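Local coordinates for protein alcohol dehydrogenase (Thermus sp., PDB 4CPD) that probably catalyses the NAD-dependent interconversion of alcohols and their aldehydes or ketones as a zinc-containing, medium-chain alcohol dehydrogenase, at residues 82-87 against 293-298; 86-91 against 98-103; 195-200 against 226-231. All blocks are in the same frame, centred on the assembly; numbering follows the deposited sequence.

How the interactions relate
Interactions 1 and 2 start from the same short strand, 86-87, and share His86 and Ile87; their centres lie about 9 Å apart. They meet directly at Asn294 ND2, which sits 2.9 Å from His98 O in a probable hydrogen bond, so the loop holding the four-cysteine zinc is tied to the start of helix 295-307. Interaction 3 is remote, its centre about 30 Å from that of interaction 1 and about 36 Å from that of interaction 2. What connects it to interaction 1 is the coenzyme: Ala293 binds the carboxamide of NAD at one end, and Asp200 the adenosine ribose at the other.

Interaction 1. Residues 82-87 against 293-298; sequences VGPFHI and ANVHLY. With NAD (nicotinamide-adenine-dinucleotide), chain G.
The His296 imidazole has the Pro84 ring over one face and His86 at its edge. Pro84 CG stands over the centre of that face, 3.5 Å from the ring centroid, as a CH-pi contact. The two histidines make an offset edge-to-face pair, the edge of His296 turned toward the face of His86 with the planes at 70°. At its own edge, the His86 ring meets Val295 N in plane, 3.3 Å from CE1. CG of His86 lies between its backbone N and carbonyl carbon (chi1 66°), which sets ND1 over the centre of one face of Phe85. Val295 divides its methyls, CG1 reaching Pro84 CB at 3.8 Å and CG2 reaching Phe85 CE2 at 3.7 Å. Replacing His86 by an alanine would probably leave the His296 edge without its ring partner and open a gap over the Phe85 face and beside Val295. Ala293 N donates to NAD O7N (2.7 Å, 167°), an oxygen also found near the edge of Phe85. The contact joins the catalytic domain to the coenzyme domain: Thr156 of helix 153-163 packs on Phe85 and Ala293, Ser155 on Val295 and Val133 of helix 131-134 on His296, while Ile87 of strand 86-87 pairs with Gly107.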
loop_
_atom_site.group_PDB
_atom_site.type_symbol
_atom_site.label_atom_id
_atom_site.label_comp_id
_atom_site.label_asym_id
_atom_site.label_seq_id
_atom_site.Cartn_x
_atom_site.Cartn_y
_atom_site.Cartn_z
ATOM N N VAL A 82 14.447 -13.887 23.568
ATOM C CA VAL A 82 14.697 -13.610 22.198
ATOM C C VAL A 82 14.314 -12.122 21.939
ATOM O O VAL A 82 13.614 -11.475 22.738
ATOM C CB VAL A 82 13.916 -14.582 21.346
ATOM C CG1 VAL A 82 12.461 -14.174 21.291
ATOM C CG2 VAL A 82 14.482 -14.625 19.933
ATOM N N GLY A 83 14.812 -11.547 20.859
ATOM C CA GLY A 83 14.538 -10.132 20.595
ATOM C C GLY A 83 14.566 -9.850 19.119
ATOM O O GLY A 83 15.195 -10.590 18.370
ATOM N N PRO A 84 13.872 -8.797 18.693
ATOM C CA PRO A 84 13.957 -8.313 17.317
ATOM C C PRO A 84 15.383 -7.973 16.889
ATOM O O PRO A 84 16.178 -7.511 17.687
ATOM C CB PRO A 84 13.146 -7.031 17.349
ATOM C CG PRO A 84 12.175 -7.248 18.445
ATOM C CD PRO A 84 12.951 -7.977 19.493
ATOM N N PHE A 85 15.686 -8.199 15.623
ATOM C CA PHE A 85 16.963 -7.843 15.075
ATOM C C PHE A 85 17.214 -6.343 15.017
ATOM O O PHE A 85 18.321 -5.919 14.758
ATOM C CB PHE A 85 17.114 -8.449 13.685
ATOM C CG PHE A 85 16.277 -7.800 12.618
ATOM C CD1 PHE A 85 16.741 -6.687 11.918
ATOM C CD2 PHE A 85 15.064 -8.357 12.244
ATOM C CE1 PHE A 85 15.990 -6.123 10.896
ATOM C CE2 PHE A 85 14.307 -7.783 11.231
ATOM C CZ PHE A 85 14.775 -6.671 10.554
ATOM N N HIS A 86 16.195 -5.544 15.229
ATOM C CA HIS A 86 16.367 -4.134 15.182
ATOM C C HIS A 86 15.857 -3.552 16.491
ATOM O O HIS A 86 14.918 -4.052 17.053
ATOM C CB HIS A 86 15.629 -3.554 13.974
ATOM C CG HIS A 86 14.142 -3.694 14.057
ATOM N ND1 HIS A 86 13.485 -4.845 13.698
ATOM C CD2 HIS A 86 13.182 -2.824 14.453
ATOM C CE1 HIS A 86 12.184 -4.677 13.857
ATOM N NE2 HIS A 86 11.974 -3.467 14.328
ATOM N N ILE A 87 16.474 -2.472 16.953
ATOM C CA ILE A 87 16.186 -1.934 18.265
ATOM C C ILE A 87 15.342 -0.702 18.152
ATOM O O ILE A 87 15.306 -0.069 17.111
ATOM C CB ILE A 87 17.472 -1.606 19.062
ATOM C CG1 ILE A 87 18.274 -0.478 18.401
ATOM C CG2 ILE A 87 18.371 -2.822 19.141
ATOM C CD1 ILE A 87 19.174 0.270 19.376
ATOM N N ALA A 293 11.094 -4.881 8.261
ATOM C CA ALA A 293 10.142 -5.482 9.190
ATOM C C ALA A 293 9.941 -4.664 10.393
ATOM O O ALA A 293 10.842 -3.968 10.820
ATOM C CB ALA A 293 10.645 -6.827 9.616
ATOM N N ASN A 294 8.757 -4.764 10.963
ATOM C CA ASN A 294 8.422 -4.081 12.218
ATOM C C ASN A 294 8.135 -5.183 13.227
ATOM O O ASN A 294 7.023 -5.370 13.742
ATOM C CB ASN A 294 7.227 -3.162 12.017
ATOM C CG ASN A 294 6.820 -2.446 13.278
ATOM O OD1 ASN A 294 7.609 -2.286 14.200
ATOM N ND2 ASN A 294 5.585 -2.006 13.329
ATOM N N VAL A 295 9.188 -5.931 13.491
ATOM C CA VAL A 295 9.113 -7.157 14.267
ATOM C C VAL A 295 8.371 -7.028 15.582
ATOM O O VAL A 295 7.593 -7.914 15.939
ATOM C CB VAL A 295 10.514 -7.706 14.543
ATOM C CG1 VAL A 295 10.432 -8.941 15.423
ATOM C CG2 VAL A 295 11.229 -8.037 13.231
ATOM N N HIS A 296 8.600 -5.939 16.290
ATOM C CA HIS A 296 7.993 -5.748 17.612
ATOM C C HIS A 296 6.478 -5.841 17.569
ATOM O O HIS A 296 5.863 -6.278 18.519
ATOM C CB HIS A 296 8.352 -4.393 18.192
ATOM C CG HIS A 296 9.823 -4.144 18.283
ATOM N ND1 HIS A 296 10.618 -3.996 17.168
ATOM C CD2 HIS A 296 10.644 -4.013 19.354
ATOM C CE1 HIS A 296 11.860 -3.775 17.543
ATOM N NE2 HIS A 296 11.905 -3.792 18.863
ATOM N N LEU A 297 5.882 -5.393 16.461
ATOM C CA LEU A 297 4.455 -5.374 16.347
ATOM C C LEU A 297 3.890 -6.803 16.363
ATOM O O LEU A 297 2.809 -6.999 16.856
ATOM C CB LEU A 297 4.037 -4.639 15.064
ATOM C CG LEU A 297 2.535 -4.259 15.001
ATOM C CD1 LEU A 297 2.187 -3.294 16.100
ATOM C CD2 LEU A 297 2.170 -3.659 13.647
ATOM N N TYR A 298 4.644 -7.771 15.830
ATOM C CA TYR A 298 4.173 -9.122 15.593
ATOM C C TYR A 298 4.754 -10.176 16.515
ATOM O O TYR A 298 4.221 -11.259 16.622
ATOM C CB TYR A 298 4.514 -9.502 14.156
ATOM C CG TYR A 298 3.957 -8.503 13.165
ATOM C CD1 TYR A 298 2.583 -8.347 13.024
ATOM C CD2 TYR A 298 4.795 -7.713 12.384
ATOM C CE1 TYR A 298 2.061 -7.435 12.135
ATOM C CE2 TYR A 298 4.280 -6.792 11.498
ATOM C CZ TYR A 298 2.919 -6.662 11.387
ATOM O OH TYR A 298 2.386 -5.773 10.515
HETATM P PA NAD G . 18.584 -15.709 0.555
HETATM O O1A NAD G . 19.166 -16.863 1.375
HETATM O O2A NAD G . 19.499 -14.920 -0.377
HETATM O O5B NAD G . 17.278 -16.139 -0.299
HETATM C C5B NAD G . 17.012 -15.559 -1.576
HETATM C C4B NAD G . 16.278 -16.563 -2.460
HETATM O O4B NAD G . 15.736 -15.898 -3.608
HETATM C C3B NAD G . 17.226 -17.659 -2.960
HETATM O O3B NAD G . 16.652 -18.974 -2.889
HETATM C C2B NAD G . 17.452 -17.304 -4.402
HETATM O O2B NAD G . 17.726 -18.459 -5.201
HETATM C C1B NAD G . 16.131 -16.648 -4.753
HETATM N N9A NAD G . 16.296 -15.782 -5.921
HETATM C C8A NAD G . 17.328 -14.938 -6.123
HETATM N N7A NAD G . 17.158 -14.309 -7.310
HETATM C C5A NAD G . 16.006 -14.751 -7.865
HETATM C C6A NAD G . 15.238 -14.485 -9.098
HETATM N N6A NAD G . 15.717 -13.586 -9.972
HETATM N N1A NAD G . 14.075 -15.152 -9.322
HETATM C C2A NAD G . 13.602 -16.051 -8.436
HETATM N N3A NAD G . 14.256 -16.342 -7.286
HETATM C C4A NAD G . 15.436 -15.736 -6.949
HETATM O O3 NAD G . 17.939 -14.608 1.554
HETATM P PN NAD G . 16.855 -14.815 2.742
HETATM O O1N NAD G . 17.686 -15.145 3.967
HETATM O O2N NAD G . 15.657 -15.650 2.277
HETATM O O5D NAD G . 16.271 -13.312 2.860
HETATM C C5D NAD G . 15.274 -12.919 1.895
HETATM C C4D NAD G . 15.314 -11.453 1.473
HETATM O O4D NAD G . 14.578 -10.690 2.439
HETATM C C3D NAD G . 16.717 -10.847 1.408
HETATM O O3D NAD G . 16.737 -9.858 0.365
HETATM C C2D NAD G . 16.908 -10.243 2.802
HETATM O O2D NAD G . 17.911 -9.202 2.909
HETATM C C1D NAD G . 15.482 -9.756 3.069
HETATM N N1N NAD G . 15.163 -9.562 4.493
HETATM C C2N NAD G . 14.444 -8.466 4.751
HETATM C C3N NAD G . 14.054 -8.129 6.038
HETATM C C7N NAD G . 13.235 -6.877 6.176
HETATM O O7N NAD G . 13.243 -6.222 7.206
HETATM N N7N NAD G . 12.472 -6.522 5.124
HETATM C C4N NAD G . 14.420 -8.969 7.104
HETATM C C5N NAD G . 15.173 -10.116 6.825
HETATM C C6N NAD G . 15.539 -10.397 5.498
#

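Interaction 2. Residues 86-91 against 98-103. With ZN (zinc ion), chain F.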
loop_
_atom_site.group_PDB
_atom_site.type_symbol
_atom_site.label_atom_id
_atom_site.label_comp_id
_atom_site.label_asym_id
_atom_site.label_seq_id
_atom_site.Cartn_x
_atom_site.Cartn_y
_atom_site.Cartn_z
ATOM N N HIS A 86 16.195 -5.544 15.229
ATOM C CA HIS A 86 16.367 -4.134 15.182
ATOM C C HIS A 86 15.857 -3.552 16.491
ATOM O O HIS A 86 14.918 -4.052 17.053
ATOM C CB HIS A 86 15.629 -3.554 13.974
ATOM C CG HIS A 86 14.142 -3.694 14.057
ATOM N ND1 HIS A 86 13.485 -4.845 13.698
ATOM C CD2 HIS A 86 13.182 -2.824 14.453
ATOM C CE1 HIS A 86 12.184 -4.677 13.857
ATOM N NE2 HIS A 86 11.974 -3.467 14.328
ATOM N N ILE A 87 16.474 -2.472 16.953
ATOM C CA ILE A 87 16.186 -1.934 18.265
ATOM C C ILE A 87 15.342 -0.702 18.152
ATOM O O ILE A 87 15.306 -0.069 17.111
ATOM C CB ILE A 87 17.472 -1.606 19.062
ATOM C CG1 ILE A 87 18.274 -0.478 18.401
ATOM C CG2 ILE A 87 18.371 -2.822 19.141
ATOM C CD1 ILE A 87 19.174 0.270 19.376
ATOM N N ALA A 88 14.691 -0.370 19.257
ATOM C CA ALA A 88 13.699 0.666 19.305
ATOM C C ALA A 88 13.648 1.215 20.705
ATOM O O ALA A 88 13.915 0.497 21.651
ATOM C CB ALA A 88 12.340 0.135 18.902
ATOM N N CYS A 89 13.296 2.486 20.822
ATOM C CA CYS A 89 13.466 3.219 22.048
ATOM C C CYS A 89 12.190 3.230 22.860
ATOM O O CYS A 89 12.238 3.367 24.076
ATOM C CB CYS A 89 13.907 4.667 21.724
ATOM S SG CYS A 89 12.574 5.796 21.192
ATOM N N GLY A 90 11.053 3.206 22.176
ATOM C CA GLY A 90 9.767 3.151 22.834
ATOM C C GLY A 90 9.130 4.495 23.174
ATOM O O GLY A 90 7.985 4.543 23.676
ATOM N N THR A 91 9.849 5.591 22.939
ATOM C CA THR A 91 9.317 6.920 23.313
ATOM C C THR A 91 9.332 7.961 22.191
ATOM O O THR A 91 8.619 8.949 22.276
ATOM C CB THR A 91 9.998 7.499 24.603
ATOM O OG1 THR A 91 11.430 7.549 24.434
ATOM C CG2 THR A 91 9.644 6.651 25.840
ATOM N N HIS A 98 3.634 2.928 17.079
ATOM C CA HIS A 98 3.901 1.494 16.925
ATOM C C HIS A 98 4.578 1.119 15.616
ATOM O O HIS A 98 4.391 -0.020 15.096
ATOM C CB HIS A 98 2.632 0.675 17.158
ATOM C CG HIS A 98 1.970 0.978 18.472
ATOM N ND1 HIS A 98 0.612 0.864 18.684
ATOM C CD2 HIS A 98 2.493 1.390 19.648
ATOM C CE1 HIS A 98 0.327 1.185 19.931
ATOM N NE2 HIS A 98 1.451 1.513 20.538
ATOM N N GLN A 99 5.381 2.061 15.112
ATOM C CA GLN A 99 6.215 1.809 13.950
ATOM C C GLN A 99 7.682 1.765 14.404
ATOM O O GLN A 99 8.495 2.654 14.115
ATOM C CB GLN A 99 5.975 2.877 12.899
ATOM C CG GLN A 99 4.527 2.961 12.443
ATOM C CD GLN A 99 4.341 3.971 11.328
ATOM O OE1 GLN A 99 4.689 5.135 11.485
ATOM N NE2 GLN A 99 3.801 3.531 10.200
ATOM N N TYR A 100 8.004 0.688 15.112
ATOM C CA TYR A 100 9.282 0.563 15.825
ATOM C C TYR A 100 10.423 0.427 14.853
ATOM O O TYR A 100 11.558 0.746 15.194
ATOM C CB TYR A 100 9.276 -0.625 16.809
ATOM C CG TYR A 100 8.081 -0.636 17.762
ATOM C CD1 TYR A 100 8.125 0.027 18.990
ATOM C CD2 TYR A 100 6.881 -1.293 17.420
ATOM C CE1 TYR A 100 7.037 0.034 19.850
ATOM C CE2 TYR A 100 5.795 -1.290 18.282
ATOM C CZ TYR A 100 5.884 -0.633 19.502
ATOM O OH TYR A 100 4.790 -0.627 20.332
ATOM N N ASN A 101 10.158 -0.064 13.655
ATOM C CA ASN A 101 11.194 -0.082 12.626
ATOM C C ASN A 101 11.606 1.316 12.132
ATOM O O ASN A 101 12.577 1.433 11.440
ATOM C CB ASN A 101 10.739 -0.893 11.411
ATOM C CG ASN A 101 9.435 -0.395 10.826
ATOM O OD1 ASN A 101 8.480 -0.129 11.556
ATOM N ND2 ASN A 101 9.404 -0.217 9.525
ATOM N N LEU A 102 10.838 2.361 12.448
ATOM C CA LEU A 102 11.223 3.721 12.092
ATOM C C LEU A 102 11.702 4.523 13.282
ATOM O O LEU A 102 11.756 5.763 13.196
ATOM C CB LEU A 102 10.031 4.425 11.455
ATOM C CG LEU A 102 9.549 3.716 10.185
ATOM C CD1 LEU A 102 8.273 4.384 9.676
ATOM C CD2 LEU A 102 10.636 3.702 9.119
ATOM N N CYS A 103 12.035 3.827 14.379
ATOM C CA CYS A 103 12.484 4.470 15.624
ATOM C C CYS A 103 13.613 5.432 15.310
ATOM O O CYS A 103 14.510 5.109 14.535
ATOM C CB CYS A 103 12.997 3.452 16.621
ATOM S SG CYS A 103 13.646 4.245 18.092
HETATM ZN ZN ZN F . 11.914 5.086 19.098
#
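Two different torsions bring the sulfurs of Cys89 and Cys103 onto one metal: in Cys103, SG is anti to the backbone N (chi1 176°), whereas in Cys89 it lies between the backbone N and the carbonyl carbon (chi1 79°). The zinc ion is bound by Cys89 SG at 2.3 Å and by Cys103 SG at 2.2 Å, and Cys92 and Cys95 complete the set. Next to Cys89, Ala88 packs between the two segments. Its CB touches Tyr100 CB at 3.8 Å, near the plane of the tyrosine ring and at its edge, and rests more loosely against Cys103 CB. Two residues before Ala88, the His86 ring presents its edge to Tyr100 O in plane, while CD2 approaches Asn101 CA at 3.8 Å. The polar end of Asn101 leads away from this packing, and ND2 bonds to Asp285 of the second subunit, so the zinc loop also reaches the dimer interface. Four cysteine sulfurs complete the coordination, as in the structural zinc of the alcohol dehydrogenase family, distinct from the site at Cys38, His59 and Asp152. If all four cysteines are thiolates, the zinc centre would probably carry net negative charge. Thr91 N, whose hydrogen bond to Cys89 SG is nearly straight (3.2 Å, 165°), is likely to disperse part of it.

Interaction 3. Residues 195-200 against 226-231. With NAD (nicotinamide-adenine-dinucleotide), chain G.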
loop_
_atom_site.group_PDB
_atom_site.type_symbol
_atom_site.label_atom_id
_atom_site.label_comp_id
_atom_site.label_asym_id
_atom_site.label_seq_id
_atom_site.Cartn_x
_atom_site.Cartn_y
_atom_site.Cartn_z
ATOM N N LYS A 195 -4.497 -21.472 -1.642
ATOM C CA LYS A 195 -3.496 -21.952 -2.550
ATOM C C LYS A 195 -2.269 -21.012 -2.486
ATOM O O LYS A 195 -2.403 -19.791 -2.421
ATOM C CB LYS A 195 -4.055 -21.984 -3.959
ATOM C CG LYS A 195 -3.022 -22.432 -4.990
ATOM C CD LYS A 195 -3.566 -22.445 -6.405
ATOM C CE LYS A 195 -4.481 -23.636 -6.642
ATOM N NZ LYS A 195 -4.709 -23.831 -8.103
ATOM N N ILE A 196 -1.080 -21.599 -2.515
ATOM C CA ILE A 196 0.161 -20.887 -2.345
ATOM C C ILE A 196 1.081 -21.290 -3.451
ATOM O O ILE A 196 1.223 -22.469 -3.713
ATOM C CB ILE A 196 0.861 -21.259 -1.016
ATOM C CG1 ILE A 196 -0.074 -21.047 0.178
ATOM C CG2 ILE A 196 2.157 -20.457 -0.851
ATOM C CD1 ILE A 196 0.481 -21.595 1.475
ATOM N N LEU A 197 1.739 -20.318 -4.071
ATOM C CA LEU A 197 2.657 -20.568 -5.186
ATOM C C LEU A 197 4.044 -20.052 -4.861
ATOM O O LEU A 197 4.200 -18.917 -4.415
ATOM C CB LEU A 197 2.149 -19.855 -6.430
ATOM C CG LEU A 197 0.707 -20.227 -6.734
ATOM C CD1 LEU A 197 -0.125 -19.010 -7.076
ATOM C CD2 LEU A 197 0.661 -21.245 -7.847
ATOM N N ALA A 198 5.055 -20.869 -5.104
ATOM C CA ALA A 198 6.414 -20.496 -4.770
ATOM C C ALA A 198 7.194 -20.395 -6.041
ATOM O O ALA A 198 7.219 -21.323 -6.819
ATOM C CB ALA A 198 7.048 -21.503 -3.820
ATOM N N ILE A 199 7.811 -19.244 -6.247
ATOM C CA ILE A 199 8.607 -18.984 -7.412
ATOM C C ILE A 199 10.036 -18.827 -6.939
ATOM O O ILE A 199 10.314 -18.009 -6.057
ATOM C CB ILE A 199 8.155 -17.696 -8.119
ATOM C CG1 ILE A 199 6.766 -17.877 -8.735
ATOM C CG2 ILE A 199 9.135 -17.299 -9.217
ATOM C CD1 ILE A 199 5.624 -17.520 -7.821
ATOM N N ASP A 200 10.927 -19.630 -7.513
ATOM C CA ASP A 200 12.370 -19.521 -7.293
ATOM C C ASP A 200 13.075 -20.131 -8.510
ATOM O O ASP A 200 12.429 -20.426 -9.528
ATOM C CB ASP A 200 12.768 -20.231 -6.009
ATOM C CG ASP A 200 14.041 -19.690 -5.425
ATOM O OD1 ASP A 200 15.065 -19.671 -6.132
ATOM O OD2 ASP A 200 14.026 -19.277 -4.252
ATOM N N ARG A 226 2.429 -16.527 -16.476
ATOM C CA ARG A 226 1.440 -17.349 -17.230
ATOM C C ARG A 226 0.895 -18.467 -16.344
ATOM O O ARG A 226 -0.305 -18.729 -16.266
ATOM C CB ARG A 226 2.106 -17.968 -18.466
ATOM N N ARG A 227 1.826 -19.082 -15.637
ATOM C CA ARG A 227 1.583 -20.225 -14.789
ATOM C C ARG A 227 0.764 -19.855 -13.538
ATOM O O ARG A 227 -0.242 -20.499 -13.202
ATOM C CB ARG A 227 2.966 -20.770 -14.431
ATOM C CG ARG A 227 3.009 -22.009 -13.574
ATOM C CD ARG A 227 2.329 -23.242 -14.164
ATOM N NE ARG A 227 2.856 -24.379 -13.400
ATOM C CZ ARG A 227 2.173 -25.127 -12.529
ATOM N NH1 ARG A 227 0.867 -24.960 -12.343
ATOM N NH2 ARG A 227 2.810 -26.090 -11.865
ATOM N N VAL A 228 1.204 -18.812 -12.848
ATOM C CA VAL A 228 0.495 -18.306 -11.686
ATOM C C VAL A 228 -0.941 -17.928 -12.061
ATOM O O VAL A 228 -1.897 -18.139 -11.307
ATOM C CB VAL A 228 1.239 -17.080 -11.070
ATOM C CG1 VAL A 228 0.355 -16.318 -10.094
ATOM C CG2 VAL A 228 2.518 -17.512 -10.351
ATOM N N ARG A 229 -1.107 -17.349 -13.231
ATOM C CA ARG A 229 -2.431 -16.900 -13.615
ATOM C C ARG A 229 -3.374 -18.075 -13.845
ATOM O O ARG A 229 -4.505 -18.064 -13.342
ATOM C CB ARG A 229 -2.363 -15.976 -14.827
ATOM C CG ARG A 229 -1.967 -14.557 -14.445
ATOM C CD ARG A 229 -2.126 -13.573 -15.583
ATOM N NE ARG A 229 -1.491 -12.293 -15.262
ATOM C CZ ARG A 229 -1.034 -11.414 -16.162
ATOM N NH1 ARG A 229 -1.134 -11.651 -17.472
ATOM N NH2 ARG A 229 -0.464 -10.283 -15.752
ATOM N N SER A 230 -2.895 -19.096 -14.562
ATOM C CA SER A 230 -3.699 -20.303 -14.812
ATOM C C SER A 230 -4.084 -21.020 -13.503
ATOM O O SER A 230 -5.190 -21.568 -13.376
ATOM C CB SER A 230 -2.990 -21.263 -15.777
ATOM O OG SER A 230 -1.583 -21.249 -15.604
ATOM N N GLU A 231 -3.195 -20.976 -12.515
ATOM C CA GLU A 231 -3.500 -21.564 -11.220
ATOM C C GLU A 231 -4.536 -20.777 -10.402
ATOM O O GLU A 231 -5.075 -21.299 -9.411
ATOM C CB GLU A 231 -2.214 -21.706 -10.420
ATOM C CG GLU A 231 -1.263 -22.763 -10.958
ATOM C CD GLU A 231 -1.760 -24.201 -10.733
ATOM O OE1 GLU A 231 -2.644 -24.450 -9.885
ATOM O OE2 GLU A 231 -1.248 -25.111 -11.412
HETATM P PA NAD G . 18.584 -15.709 0.555
HETATM O O1A NAD G . 19.166 -16.863 1.375
HETATM O O2A NAD G . 19.499 -14.920 -0.377
HETATM O O5B NAD G . 17.278 -16.139 -0.299
HETATM C C5B NAD G . 17.012 -15.559 -1.576
HETATM C C4B NAD G . 16.278 -16.563 -2.460
HETATM O O4B NAD G . 15.736 -15.898 -3.608
HETATM C C3B NAD G . 17.226 -17.659 -2.960
HETATM O O3B NAD G . 16.652 -18.974 -2.889
HETATM C C2B NAD G . 17.452 -17.304 -4.402
HETATM O O2B NAD G . 17.726 -18.459 -5.201
HETATM C C1B NAD G . 16.131 -16.648 -4.753
HETATM N N9A NAD G . 16.296 -15.782 -5.921
HETATM C C8A NAD G . 17.328 -14.938 -6.123
HETATM N N7A NAD G . 17.158 -14.309 -7.310
HETATM C C5A NAD G . 16.006 -14.751 -7.865
HETATM C C6A NAD G . 15.238 -14.485 -9.098
HETATM N N6A NAD G . 15.717 -13.586 -9.972
HETATM N N1A NAD G . 14.075 -15.152 -9.322
HETATM C C2A NAD G . 13.602 -16.051 -8.436
HETATM N N3A NAD G . 14.256 -16.342 -7.286
HETATM C C4A NAD G . 15.436 -15.736 -6.949
HETATM O O3 NAD G . 17.939 -14.608 1.554
HETATM P PN NAD G . 16.855 -14.815 2.742
HETATM O O1N NAD G . 17.686 -15.145 3.967
HETATM O O2N NAD G . 15.657 -15.650 2.277
HETATM O O5D NAD G . 16.271 -13.312 2.860
HETATM C C5D NAD G . 15.274 -12.919 1.895
HETATM C C4D NAD G . 15.314 -11.453 1.473
HETATM O O4D NAD G . 14.578 -10.690 2.439
HETATM C C3D NAD G . 16.717 -10.847 1.408
HETATM O O3D NAD G . 16.737 -9.858 0.365
HETATM C C2D NAD G . 16.908 -10.243 2.802
HETATM O O2D NAD G . 17.911 -9.202 2.909
HETATM C C1D NAD G . 15.482 -9.756 3.069
HETATM N N1N NAD G . 15.163 -9.562 4.493
HETATM C C2N NAD G . 14.444 -8.466 4.751
HETATM C C3N NAD G . 14.054 -8.129 6.038
HETATM C C7N NAD G . 13.235 -6.877 6.176
HETATM O O7N NAD G . 13.243 -6.222 7.206
HETATM N N7N NAD G . 12.472 -6.522 5.124
HETATM C C4N NAD G . 14.420 -8.969 7.104
HETATM C C5N NAD G . 15.173 -10.116 6.825
HETATM C C6N NAD G . 15.539 -10.397 5.498
#
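Lys195 NZ is gripped by two oxygens of Glu231: carboxylate OE1 at 2.8 Å, in a salt bridge, and backbone O at 2.9 Å. The pair bridges the sheet and a helix layer of the Rossmann fold, in which strand 195-200 belongs to the six-stranded parallel sheet and helix 224-231 lies against it. The two short segments run nearly antiparallel, at 173°, with their axes 10.1 Å apart. This helix follows strand 215-218 and leads to strand 239-242, making the crossover that carries the chain from one half of the sheet to the other.

The ammonium meets OE1 nearly along its C-O axis, but comes to Glu231 O in the carbonyl plane, on a lone pair, with a C=O...N angle of 133°. Bends in both side chains, at chi3 of Lys195 and at chi2 of Glu231, allow one amine to reach a side chain and the helix backbone together. The second carboxylate oxygen of Glu231 faces Arg227, one turn earlier, which extends the salt-bridge network, although that modelled separation is too short to be trusted.

Further along the strand the packing is apolar. Leu197 points toward the helix and spreads its two methyls over neighbouring turns, CD2 touching Glu231 CB at 3.9 Å and CD1 meeting Val228 CG1. The other methyl of Val228, CG2, lies 4.0 Å from Ile199 CD1, the two side chains crossing at about a right angle. Ile217 and Pro237 add to the surroundings of Val228, while Ile196 and Ala198 pack against helix 179-190 on the other face of the sheet.

At the end of the strand Asp200 turns to the coenzyme, as the acidic residue at this position does in many NAD-dependent Rossmann folds. The ribose hydroxyls donate one to each carboxylate oxygen, NAD O2B to Asp200 OD1 at 3.1 Å and NAD O3B to Asp200 OD2 at 3.0 Å.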